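Long-range contact in iron-regulated outer membrane protein (Neisseria meningitidis, PDB 4B7O), which is an outer-membrane, TonB-dependent transporter of iron that probably carries ferric siderophores across the outer membrane: residues Phe551-Ala565 against Asn583-Ser597. Numbering follows the deposited sequence.
Sequences FAANGSYFWQTIKDA and NAGYIKNHGYELGAS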
loop_
_atom_site.group_PDB
_atom_site.type_symbol
_atom_site.label_atom_id
_atom_site.label_comp_id
_atom_site.label_asym_id
_atom_site.label_seq_id
_atom_site.Cartn_x
_atom_site.Cartn_y
_atom_site.Cartn_z
ATOM N N PHE A 551 12.865 23.193 -15.877
ATOM C CA PHE A 551 13.634 22.048 -15.483
ATOM C C PHE A 551 13.314 21.862 -14.019
ATOM O O PHE A 551 13.107 22.848 -13.306
ATOM C CB PHE A 551 15.119 22.271 -15.763
ATOM C CG PHE A 551 15.980 21.094 -15.420
ATOM C CD1 PHE A 551 15.923 19.915 -16.168
ATOM C CD2 PHE A 551 16.839 21.131 -14.340
ATOM C CE1 PHE A 551 16.696 18.786 -15.828
ATOM C CE2 PHE A 551 17.628 20.003 -13.998
ATOM C CZ PHE A 551 17.548 18.825 -14.735
ATOM N N ALA A 552 13.154 20.604 -13.610
ATOM C CA ALA A 552 12.955 20.233 -12.207
ATOM C C ALA A 552 13.826 19.000 -11.861
ATOM O O ALA A 552 14.134 18.173 -12.731
ATOM C CB ALA A 552 11.482 19.931 -11.937
ATOM N N ALA A 553 14.230 18.870 -10.604
ATOM C CA ALA A 553 14.986 17.691 -10.216
ATOM C C ALA A 553 14.797 17.480 -8.732
ATOM O O ALA A 553 14.347 18.387 -8.039
ATOM C CB ALA A 553 16.491 17.773 -10.609
ATOM N N ASN A 554 15.116 16.286 -8.251
ATOM C CA ASN A 554 15.133 16.058 -6.823
ATOM C C ASN A 554 15.902 14.790 -6.562
ATOM O O ASN A 554 16.077 13.991 -7.478
ATOM C CB ASN A 554 13.715 15.969 -6.266
ATOM C CG ASN A 554 12.874 15.018 -7.049
ATOM O OD1 ASN A 554 12.913 13.832 -6.806
ATOM N ND2 ASN A 554 12.107 15.539 -8.009
ATOM N N GLY A 555 16.335 14.623 -5.315
ATOM C CA GLY A 555 17.100 13.485 -4.909
ATOM C C GLY A 555 16.974 13.274 -3.406
ATOM O O GLY A 555 16.547 14.162 -2.690
ATOM N N SER A 556 17.347 12.088 -2.949
ATOM C CA SER A 556 17.281 11.739 -1.577
ATOM C C SER A 556 18.346 10.730 -1.365
ATOM O O SER A 556 18.698 10.031 -2.290
ATOM C CB SER A 556 15.951 11.052 -1.239
ATOM O OG SER A 556 14.910 11.984 -0.933
ATOM N N TYR A 557 18.849 10.641 -0.134
ATOM C CA TYR A 557 19.641 9.523 0.316
ATOM C C TYR A 557 19.182 9.172 1.712
ATOM O O TYR A 557 19.010 10.049 2.519
ATOM C CB TYR A 557 21.114 9.845 0.335
ATOM C CG TYR A 557 21.906 8.599 0.234
ATOM C CD1 TYR A 557 22.048 7.744 1.329
ATOM C CD2 TYR A 557 22.433 8.210 -0.985
ATOM C CE1 TYR A 557 22.776 6.552 1.221
ATOM C CE2 TYR A 557 23.141 7.047 -1.122
ATOM C CZ TYR A 557 23.321 6.234 -0.023
ATOM O OH TYR A 557 24.002 5.085 -0.200
ATOM N N PHE A 558 18.936 7.900 1.990
ATOM C CA PHE A 558 18.323 7.578 3.273
ATOM C C PHE A 558 19.077 6.476 3.962
ATOM O O PHE A 558 19.708 5.674 3.318
ATOM C CB PHE A 558 16.853 7.159 3.110
ATOM C CG PHE A 558 16.686 5.990 2.209
ATOM C CD1 PHE A 558 16.819 4.699 2.718
ATOM C CD2 PHE A 558 16.481 6.189 0.842
ATOM C CE1 PHE A 558 16.687 3.592 1.889
ATOM C CE2 PHE A 558 16.363 5.096 -0.002
ATOM C CZ PHE A 558 16.470 3.800 0.523
ATOM N N TRP A 559 19.040 6.472 5.279
ATOM C CA TRP A 559 19.635 5.365 6.012
ATOM C C TRP A 559 18.683 4.969 7.068
ATOM O O TRP A 559 18.113 5.838 7.771
ATOM C CB TRP A 559 20.847 5.814 6.715
ATOM C CG TRP A 559 21.971 6.252 5.836
ATOM C CD1 TRP A 559 23.044 5.502 5.440
ATOM C CD2 TRP A 559 22.188 7.587 5.275
ATOM N NE1 TRP A 559 23.894 6.240 4.693
ATOM C CE2 TRP A 559 23.449 7.516 4.572
ATOM C CE3 TRP A 559 21.483 8.791 5.305
ATOM C CZ2 TRP A 559 23.998 8.614 3.923
ATOM C CZ3 TRP A 559 22.023 9.902 4.655
ATOM C CH2 TRP A 559 23.251 9.804 3.953
ATOM N N GLN A 560 18.482 3.672 7.224
ATOM C CA GLN A 560 17.516 3.298 8.200
ATOM C C GLN A 560 17.931 2.111 8.954
ATOM O O GLN A 560 18.486 1.181 8.411
ATOM C CB GLN A 560 16.167 3.106 7.573
ATOM C CG GLN A 560 15.036 3.433 8.562
ATOM C CD GLN A 560 13.846 2.650 8.164
ATOM O OE1 GLN A 560 12.708 3.092 8.293
ATOM N NE2 GLN A 560 14.114 1.466 7.581
ATOM N N THR A 561 17.709 2.192 10.250
ATOM C CA THR A 561 17.903 1.076 11.149
ATOM C C THR A 561 16.581 0.737 11.838
ATOM O O THR A 561 15.872 1.624 12.370
ATOM C CB THR A 561 18.936 1.433 12.231
ATOM O OG1 THR A 561 20.059 1.969 11.577
ATOM C CG2 THR A 561 19.413 0.156 13.001
ATOM N N ILE A 562 16.255 -0.542 11.837
ATOM C CA ILE A 562 15.084 -0.985 12.603
ATOM C C ILE A 562 15.541 -2.009 13.622
ATOM O O ILE A 562 16.102 -3.079 13.283
ATOM C CB ILE A 562 13.953 -1.487 11.713
ATOM C CG1 ILE A 562 13.547 -0.375 10.763
ATOM C CG2 ILE A 562 12.696 -1.719 12.530
ATOM C CD1 ILE A 562 12.711 -0.839 9.572
ATOM N N LYS A 563 15.366 -1.645 14.874
ATOM C CA LYS A 563 15.680 -2.556 15.987
ATOM C C LYS A 563 14.435 -3.342 16.414
ATOM O O LYS A 563 13.285 -2.862 16.303
ATOM C CB LYS A 563 16.222 -1.792 17.202
ATOM C CG LYS A 563 17.415 -0.908 16.889
ATOM C CD LYS A 563 18.583 -1.180 17.841
ATOM C CE LYS A 563 19.697 -0.155 17.651
ATOM N NZ LYS A 563 19.259 1.197 18.155
ATOM N N ASP A 564 14.689 -4.538 16.921
ATOM C CA ASP A 564 13.660 -5.423 17.385
ATOM C C ASP A 564 12.666 -5.854 16.303
ATOM O O ASP A 564 11.478 -5.872 16.537
ATOM C CB ASP A 564 12.935 -4.767 18.544
ATOM C CG ASP A 564 13.785 -4.708 19.816
ATOM O OD1 ASP A 564 14.721 -5.556 19.977
ATOM O OD2 ASP A 564 13.481 -3.806 20.648
ATOM N N ALA A 565 13.156 -6.182 15.120
ATOM C CA ALA A 565 12.270 -6.649 14.043
ATOM C C ALA A 565 11.586 -7.934 14.462
ATOM O O ALA A 565 12.205 -8.778 15.124
ATOM C CB ALA A 565 13.085 -6.897 12.792
ATOM N N ASN A 583 10.765 -10.511 19.261
ATOM C CA ASN A 583 11.716 -9.662 18.551
ATOM C C ASN A 583 12.919 -10.516 18.180
ATOM O O ASN A 583 13.508 -11.115 19.030
ATOM C CB ASN A 583 12.082 -8.499 19.451
ATOM C CG ASN A 583 10.856 -7.794 19.984
ATOM O OD1 ASN A 583 10.482 -7.974 21.144
ATOM N ND2 ASN A 583 10.171 -7.051 19.127
ATOM N N ALA A 584 13.277 -10.620 16.917
ATOM C CA ALA A 584 14.272 -11.621 16.539
ATOM C C ALA A 584 15.492 -11.111 15.758
ATOM O O ALA A 584 16.323 -11.924 15.268
ATOM C CB ALA A 584 13.593 -12.763 15.770
ATOM N N GLY A 585 15.601 -9.787 15.658
ATOM C CA GLY A 585 16.810 -9.155 15.054
ATOM C C GLY A 585 16.629 -7.701 14.678
ATOM O O GLY A 585 15.792 -6.976 15.230
ATOM N N TYR A 586 17.427 -7.235 13.750
ATOM C CA TYR A 586 17.273 -5.822 13.339
ATOM C C TYR A 586 17.344 -5.624 11.789
ATOM O O TYR A 586 17.857 -6.451 11.068
ATOM C CB TYR A 586 18.282 -4.952 14.111
ATOM C CG TYR A 586 19.698 -5.356 13.864
ATOM C CD1 TYR A 586 20.384 -4.836 12.799
ATOM C CD2 TYR A 586 20.366 -6.259 14.698
ATOM C CE1 TYR A 586 21.699 -5.200 12.514
ATOM C CE2 TYR A 586 21.675 -6.643 14.424
ATOM C CZ TYR A 586 22.322 -6.091 13.316
ATOM O OH TYR A 586 23.591 -6.404 12.976
ATOM N N ILE A 587 16.836 -4.525 11.295
ATOM C CA ILE A 587 16.831 -4.280 9.855
ATOM C C ILE A 587 17.681 -3.017 9.554
ATOM O O ILE A 587 17.577 -2.016 10.238
ATOM C CB ILE A 587 15.361 -4.103 9.356
ATOM C CG1 ILE A 587 14.544 -5.394 9.502
ATOM C CG2 ILE A 587 15.281 -3.693 7.904
ATOM C CD1 ILE A 587 13.066 -5.145 9.800
ATOM N N LYS A 588 18.552 -3.105 8.559
ATOM C CA LYS A 588 19.190 -1.919 7.958
ATOM C C LYS A 588 18.835 -1.733 6.509
ATOM O O LYS A 588 18.711 -2.695 5.746
ATOM C CB LYS A 588 20.695 -1.956 8.138
ATOM C CG LYS A 588 21.058 -1.398 9.513
ATOM C CD LYS A 588 22.495 -1.635 9.862
ATOM C CE LYS A 588 22.729 -1.283 11.318
ATOM N NZ LYS A 588 22.586 0.189 11.487
ATOM N N ASN A 589 18.632 -0.482 6.133
ATOM C CA ASN A 589 18.401 -0.153 4.743
ATOM C C ASN A 589 19.011 1.187 4.356
ATOM O O ASN A 589 18.942 2.136 5.129
ATOM C CB ASN A 589 16.916 -0.094 4.503
ATOM C CG ASN A 589 16.559 -0.144 3.025
ATOM O OD1 ASN A 589 17.358 -0.579 2.191
ATOM N ND2 ASN A 589 15.355 0.307 2.697
ATOM N N HIS A 590 19.556 1.301 3.155
ATOM C CA HIS A 590 20.026 2.605 2.696
ATOM C C HIS A 590 19.938 2.719 1.227
ATOM O O HIS A 590 19.722 1.747 0.538
ATOM C CB HIS A 590 21.440 2.828 3.155
ATOM C CG HIS A 590 22.461 1.883 2.552
ATOM N ND1 HIS A 590 23.090 2.145 1.378
ATOM C CD2 HIS A 590 23.084 0.740 3.084
ATOM C CE1 HIS A 590 24.028 1.187 1.135
ATOM N NE2 HIS A 590 24.010 0.320 2.176
ATOM N N GLY A 591 20.100 3.898 0.692
ATOM C CA GLY A 591 19.901 4.004 -0.762
ATOM C C GLY A 591 19.561 5.378 -1.204
ATOM O O GLY A 591 19.656 6.338 -0.408
ATOM N N TYR A 592 19.165 5.505 -2.472
ATOM C CA TYR A 592 18.922 6.833 -3.000
ATOM C C TYR A 592 17.910 6.778 -4.099
ATOM O O TYR A 592 17.614 5.688 -4.632
ATOM C CB TYR A 592 20.256 7.410 -3.570
ATOM C CG TYR A 592 20.814 6.562 -4.676
ATOM C CD1 TYR A 592 20.303 6.678 -5.982
ATOM C CD2 TYR A 592 21.787 5.603 -4.428
ATOM C CE1 TYR A 592 20.761 5.900 -7.023
ATOM C CE2 TYR A 592 22.293 4.824 -5.486
ATOM C CZ TYR A 592 21.745 4.981 -6.762
ATOM O OH TYR A 592 22.192 4.214 -7.782
ATOM N N GLU A 593 17.428 7.963 -4.468
ATOM C CA GLU A 593 16.565 8.126 -5.612
ATOM C C GLU A 593 16.774 9.546 -6.197
ATOM O O GLU A 593 17.019 10.486 -5.460
ATOM C CB GLU A 593 15.105 7.922 -5.222
ATOM C CG GLU A 593 14.789 8.496 -3.878
ATOM C CD GLU A 593 13.875 7.629 -3.001
ATOM O OE1 GLU A 593 14.179 6.445 -2.671
ATOM O OE2 GLU A 593 12.848 8.186 -2.583
ATOM N N LEU A 594 16.729 9.655 -7.516
ATOM C CA LEU A 594 16.878 10.896 -8.183
ATOM C C LEU A 594 15.768 10.924 -9.168
ATOM O O LEU A 594 15.414 9.887 -9.728
ATOM C CB LEU A 594 18.209 10.963 -8.952
ATOM C CG LEU A 594 19.488 10.938 -8.111
ATOM C CD1 LEU A 594 20.668 10.248 -8.768
ATOM C CD2 LEU A 594 19.935 12.313 -7.687
ATOM N N GLY A 595 15.251 12.117 -9.420
ATOM C CA GLY A 595 14.227 12.321 -10.420
ATOM C C GLY A 595 14.533 13.652 -11.053
ATOM O O GLY A 595 15.008 14.544 -10.371
ATOM N N ALA A 596 14.294 13.793 -12.350
ATOM C CA ALA A 596 14.488 15.059 -13.025
ATOM C C ALA A 596 13.381 15.182 -14.074
ATOM O O ALA A 596 12.824 14.174 -14.507
ATOM C CB ALA A 596 15.872 15.098 -13.665
ATOM N N SER A 597 13.068 16.393 -14.502
ATOM C CA SER A 597 12.099 16.565 -15.573
ATOM C C SER A 597 12.246 17.857 -16.327
ATOM O O SER A 597 12.835 18.821 -15.814
ATOM C CB SER A 597 10.682 16.452 -15.049
ATOM O OG SER A 597 10.491 17.333 -13.998
#
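Phe558 and Gly591 meet at the middle of two neighbouring antiparallel strands in the transmembrane beta-barrel of this TonB-dependent receptor. From Ala552 to Ile562 the backbones pair in regular alternation, two N-H···O=C bonds joining each hydrogen-bonded pair, as at Ile562 and Ile587, where Ile587 N reaches a lone pair of Ile562 O at 2.6 Å. The regularity ends at a classic beta bulge, with Ala584 and Gly585 both facing Ala565: Ala565 N binds Gly585 O, while Ala584 N binds Ala565 O. At the same end Asn583 ND2 donates to Asp564 O, from above its carbonyl plane, and also binds Lys533 O.

The face carrying Phe558, Asn589 and Glu593 looks into the barrel toward the plug. Phe558 CG sits between the backbone N and the carbonyl carbon (chi1 58°), which lays the ring across the partner strand, and Gly591 CA makes a CH-pi contact 4.0 Å from its centroid. Phe558 CZ lies 3.7 Å from Gly591 CA, where the glycine has no side chain in the way of the ring. Polar groups flank the ring: Asn589 CG lies at its edge, in the ring plane, and Asn589 ND2 donates to Arg110 O, whereas Glu593 forms salt bridges with Lys151 and Arg110.

The other face carries Tyr557, Trp559, Thr561 and their partners. Lys588 runs alongside Thr561, and its chain bends at chi4 to bring NZ 3.1 Å from Thr561 OG1 in a hydrogen bond. Tyr557 CD2 packs 3.5 Å from Tyr592 CB, Tyr557 OH accepts a weak bond from His590 ND1, and Gly591 O sits over the centre of the Tyr557 ring, 3.1 Å above its plane.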